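Local coordinates for protein AF1502 (Archaeoglobus fulgidus, PDB 5A1Q) that is of unknown function but represents the STAC domain, a small helical module associated with transmembrane solute transport and two-component signal transduction, at residues V60-V63 / E64-E68; V38-S41 / N42-E45. All blocks are in the same frame, centred on the assembly; numbering follows the deposited sequence.

Contact 1 of 2, residues V60-V63 / E64-E68; sequences VEIV and EERLE
I62 and R66, one turn apart on the C-terminal alpha-helix 57-70 of this four-helix domain, run side by side and point the same way. This is an i to i+4 contact within a regular alpha-helix. Four successive backbone bonds hold it: E64 N to V60 O (2.8 Å), E65 N to E61 O, R66 N to I62 O and L67 N to V63 O. The first is the straightest, with an N-H...O angle of 170°; the other three are a little more bent.

Apolar contacts follow the same spacing. V63 and L67 lie alongside each other on the buried side of the helix, with V63 CG1 4.1 Å from L67 CD1. The two belong to different interfaces as well: V63 packs on L14 and E17 of helix 7-18, L67 on Y43 of helix 43-51. V60 and E64 also face helix 43-51, touching L50 and L47 respectively.

E64 and R66 use their stems within the helix and their tips outside it. E64 CG rests 3.3 Å from V60 O; beyond it the chain bends at chi2 (-148°), and OE2 ends in a salt bridge to K51. R66 is extended from CG to NE and carries its guanidinium past I62 to a salt bridge between NH1 and E17, which ties this face to helix 7-18. E65 CG lies against E61 O, while the carboxylates of E61 and E65 stay apart. With CG1 beside the backbone N (chi1 -70°), I62 CG2 falls anti to that N, beside the carbonyl carbon and forward along the helix. That methyl sits over one face of the R66 guanidinium, offset toward its rim, with I62 CG2 3.5 Å from R66 NE.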
loop_
_atom_site.group_PDB
_atom_site.type_symbol
_atom_site.label_atom_id
_atom_site.label_comp_id
_atom_site.label_asym_id
_atom_site.label_seq_id
_atom_site.Cartn_x
_atom_site.Cartn_y
_atom_site.Cartn_z
ATOM N N VAL A 60 5.170 -11.047 6.792
ATOM C CA VAL A 60 5.721 -9.700 6.984
ATOM C C VAL A 60 6.055 -9.455 8.467
ATOM O O VAL A 60 7.079 -8.814 8.770
ATOM C CB VAL A 60 4.747 -8.640 6.409
ATOM C CG1 VAL A 60 5.253 -7.228 6.716
ATOM C CG2 VAL A 60 4.530 -8.899 4.951
ATOM N N GLU A 61 5.242 -9.967 9.408
ATOM C CA GLU A 61 5.458 -9.858 10.837
ATOM C C GLU A 61 6.808 -10.535 11.139
ATOM O O GLU A 61 7.629 -10.022 11.913
ATOM C CB GLU A 61 4.264 -10.511 11.629
ATOM C CG GLU A 61 2.976 -9.648 11.611
ATOM C CD GLU A 61 1.649 -10.213 12.160
ATOM O OE1 GLU A 61 1.410 -11.449 12.231
ATOM O OE2 GLU A 61 0.783 -9.356 12.494
ATOM N N ILE A 62 7.040 -11.706 10.537
ATOM C CA ILE A 62 8.317 -12.432 10.749
ATOM C C ILE A 62 9.526 -11.557 10.260
ATOM O O ILE A 62 10.519 -11.425 10.982
ATOM C CB ILE A 62 8.285 -13.833 10.090
ATOM C CG1 ILE A 62 7.310 -14.701 10.881
ATOM C CG2 ILE A 62 9.733 -14.385 10.047
ATOM C CD1 ILE A 62 6.994 -16.018 10.234
ATOM N N VAL A 63 9.393 -10.946 9.073
ATOM C CA VAL A 63 10.478 -10.035 8.608
ATOM C C VAL A 63 10.673 -8.894 9.558
ATOM O O VAL A 63 11.797 -8.609 9.947
ATOM C CB VAL A 63 10.136 -9.472 7.220
ATOM C CG1 VAL A 63 11.167 -8.423 6.770
ATOM C CG2 VAL A 63 10.105 -10.570 6.190
ATOM N N GLU A 64 9.578 -8.266 9.990
ATOM C CA GLU A 64 9.718 -7.174 10.986
ATOM C C GLU A 64 10.453 -7.611 12.233
ATOM O O GLU A 64 11.354 -6.944 12.748
ATOM C CB GLU A 64 8.363 -6.636 11.395
ATOM C CG GLU A 64 7.663 -5.901 10.270
ATOM C CD GLU A 64 6.792 -4.755 10.747
ATOM O OE1 GLU A 64 7.150 -4.095 11.741
ATOM O OE2 GLU A 64 5.759 -4.493 10.095
ATOM N N GLU A 65 10.070 -8.778 12.751
ATOM C CA GLU A 65 10.674 -9.311 13.921
ATOM C C GLU A 65 12.186 -9.559 13.780
ATOM O O GLU A 65 12.951 -9.217 14.670
ATOM C CB GLU A 65 9.943 -10.630 14.317
ATOM C CG GLU A 65 8.659 -10.357 15.107
ATOM C CD GLU A 65 7.711 -11.566 15.168
ATOM O OE1 GLU A 65 8.095 -12.639 14.651
ATOM O OE2 GLU A 65 6.567 -11.408 15.676
ATOM N N ARG A 66 12.564 -10.087 12.618
ATOM C CA ARG A 66 13.977 -10.378 12.311
ATOM C C ARG A 66 14.781 -9.098 12.187
ATOM O O ARG A 66 15.952 -9.055 12.616
ATOM C CB ARG A 66 14.093 -11.147 10.987
ATOM C CG ARG A 66 13.872 -12.646 11.200
ATOM C CD ARG A 66 13.569 -13.409 9.923
ATOM N NE ARG A 66 13.184 -14.810 10.216
ATOM C CZ ARG A 66 12.934 -15.741 9.288
ATOM N NH1 ARG A 66 13.028 -15.441 7.982
ATOM N NH2 ARG A 66 12.587 -16.984 9.658
ATOM N N LEU A 67 14.169 -8.061 11.641
ATOM C CA LEU A 67 14.871 -6.764 11.544
ATOM C C LEU A 67 15.040 -6.135 12.893
ATOM O O LEU A 67 16.116 -5.626 13.176
ATOM C CB LEU A 67 14.180 -5.831 10.562
ATOM C CG LEU A 67 14.198 -6.273 9.104
ATOM C CD1 LEU A 67 13.439 -5.288 8.231
ATOM C CD2 LEU A 67 15.625 -6.445 8.618
ATOM N N GLU A 68 14.012 -6.214 13.752
ATOM C CA GLU A 68 14.109 -5.730 15.130
ATOM C C GLU A 68 15.217 -6.399 15.915
ATOM O O GLU A 68 15.940 -5.759 16.694
ATOM C CB GLU A 68 12.775 -5.929 15.871
ATOM C CG GLU A 68 11.682 -4.939 15.487
ATOM C CD GLU A 68 11.822 -3.572 16.159
ATOM O OE1 GLU A 68 12.711 -3.403 17.026
ATOM O OE2 GLU A 68 11.032 -2.657 15.816
#

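Contact 2 of 2, residues V38-S41 / N42-E45; sequences VDDS and NYKE
N42 folds back onto D39 in the turn that leads into helix 43-51, its OD1 taking the N-H of D39, three residues earlier. With the weak bond from N42 N to D39 OD1, this reciprocal pattern is reminiscent of a capping box. From N42 CB, which lies 3.8 Å from D39 OD1, the side chain turns so that CG falls between its own backbone N and carbonyl carbon (chi1 71°), bringing the amide back over the preceding turn. N42 CG then passes 3.3 Å from D39 OD1, the carboxylate and amide planes 30° apart. At the tip, N42 OD1 accepts a nearly straight bond from D39 N (2.9 Å), the donor standing above the amide's carbonyl plane; N42 ND2 hydrogen-bonds to D37 O.

D39 answers through backbone and carboxylate. D39 O accepts from N42 N and from Y43 N, the latter bond 3.1 Å from Y43 N to D39 O, while D39 OD1 also receives a weak bond from S41 N. D39 thus takes amides of the turn just before the helix and, at Y43, its first residue. Y43 CB touches V38 CG1, its ring presents an edge to D39 O and D40 O, and K44 CG lies over the ring centre. Waters join D40 O to K44 N and S41 O to E45 N.

With an alanine here in place of N42, D39 N and D37 O are likely to lose their side-chain partners, leaving the turn less restrained. The neutral amide both accepts and donates, and so ties together D37 and D39 on the loop.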
loop_
_atom_site.group_PDB
_atom_site.type_symbol
_atom_site.label_atom_id
_atom_site.label_comp_id
_atom_site.label_asym_id
_atom_site.label_seq_id
_atom_site.Cartn_x
_atom_site.Cartn_y
_atom_site.Cartn_z
ATOM N N VAL A 38 14.488 2.491 -0.441
ATOM C CA VAL A 38 14.248 1.927 0.870
ATOM C C VAL A 38 15.386 2.387 1.747
ATOM O O VAL A 38 16.567 2.263 1.388
ATOM C CB VAL A 38 14.198 0.356 0.855
ATOM C CG1 VAL A 38 13.985 -0.172 2.254
ATOM C CG2 VAL A 38 13.080 -0.098 -0.044
ATOM N N ASP A 39 15.040 2.928 2.930
ATOM C CA ASP A 39 16.054 3.342 3.876
ATOM C C ASP A 39 15.545 3.252 5.326
ATOM O O ASP A 39 14.437 2.770 5.546
ATOM C CB ASP A 39 16.559 4.764 3.574
ATOM C CG ASP A 39 15.457 5.820 3.623
ATOM O OD1 ASP A 39 14.418 5.669 4.312
ATOM O OD2 ASP A 39 15.626 6.843 2.931
ATOM N N ASP A 40 16.427 3.607 6.280
ATOM C CA ASP A 40 16.017 3.490 7.698
ATOM C C ASP A 40 14.767 4.308 8.011
ATOM O O ASP A 40 13.979 3.953 8.899
ATOM C CB ASP A 40 17.130 3.892 8.613
ATOM C CG ASP A 40 18.292 2.893 8.643
ATOM O OD1 ASP A 40 18.072 1.691 8.334
ATOM O OD2 ASP A 40 19.397 3.378 9.059
ATOM N N SER A 41 14.579 5.402 7.285
ATOM C CA SER A 41 13.458 6.290 7.590
ATOM C C SER A 41 12.120 5.765 7.118
ATOM O O SER A 41 11.105 6.176 7.694
ATOM C CB SER A 41 13.625 7.696 6.976
ATOM O OG SER A 41 14.755 8.419 7.463
ATOM N N ASN A 42 12.083 4.890 6.090
ATOM C CA ASN A 42 10.805 4.519 5.461
ATOM C C ASN A 42 10.471 3.066 5.457
ATOM O O ASN A 42 9.354 2.663 5.065
ATOM C CB ASN A 42 10.710 5.124 4.038
ATOM C CG ASN A 42 11.646 4.464 3.038
ATOM O OD1 ASN A 42 12.209 3.397 3.277
ATOM N ND2 ASN A 42 11.765 5.072 1.878
ATOM N N TYR A 43 11.418 2.180 5.864
ATOM C CA TYR A 43 11.123 0.774 5.746
ATOM C C TYR A 43 9.972 0.272 6.587
ATOM O O TYR A 43 9.264 -0.629 6.147
ATOM C CB TYR A 43 12.370 -0.118 5.973
ATOM C CG TYR A 43 12.811 -0.341 7.400
ATOM C CD1 TYR A 43 13.410 0.648 8.070
ATOM C CD2 TYR A 43 12.561 -1.549 8.047
ATOM C CE1 TYR A 43 13.871 0.514 9.366
ATOM C CE2 TYR A 43 13.040 -1.753 9.356
ATOM C CZ TYR A 43 13.699 -0.696 10.002
ATOM O OH TYR A 43 14.135 -0.749 11.310
ATOM N N LYS A 44 9.763 0.863 7.754
ATOM C CA LYS A 44 8.733 0.338 8.616
ATOM C C LYS A 44 7.374 0.695 8.002
ATOM O O LYS A 44 6.444 -0.118 8.063
ATOM C CB LYS A 44 8.874 0.860 10.008
ATOM C CG LYS A 44 10.050 0.183 10.730
ATOM C CD LYS A 44 9.990 0.408 12.216
ATOM C CE LYS A 44 11.235 -0.208 12.890
ATOM N NZ LYS A 44 11.257 -0.203 14.367
ATOM N N GLU A 45 7.313 1.868 7.396
ATOM C CA GLU A 45 6.059 2.266 6.692
ATOM C C GLU A 45 5.750 1.383 5.512
ATOM O O GLU A 45 4.593 0.971 5.293
ATOM C CB GLU A 45 6.116 3.699 6.289
ATOM C CG GLU A 45 4.777 4.106 5.734
ATOM C CD GLU A 45 4.542 5.586 5.830
ATOM O OE1 GLU A 45 4.719 6.171 6.927
ATOM O OE2 GLU A 45 4.181 6.153 4.785
HETATM O O HOH W 1 11.266 3.188 9.180
HETATM O O HOH W 2 8.798 4.182 8.318
HETATM O O HOH W 3 8.159 6.484 6.494
#

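How the contacts relate
Contact 2 comes first along the chain, where the loop after helix 22-33 enters helix 43-51; contact 1 follows on helix 57-70, the next helix. Their centres are 13 Å apart, each about 9 Å from the centre of the chain, and the two meet directly. L67 CD1 of contact 1 packs 3.7 Å from Y43 CE2 of contact 2, and E68 OE2 forms a salt bridge with K44 NZ at 2.9 Å. The start of helix 43-51 is thereby fastened to the later part of helix 57-70. Contact 2 also adjoins the second subunit, through E45 on its M52, whereas no other chain of the assembly touches contact 1.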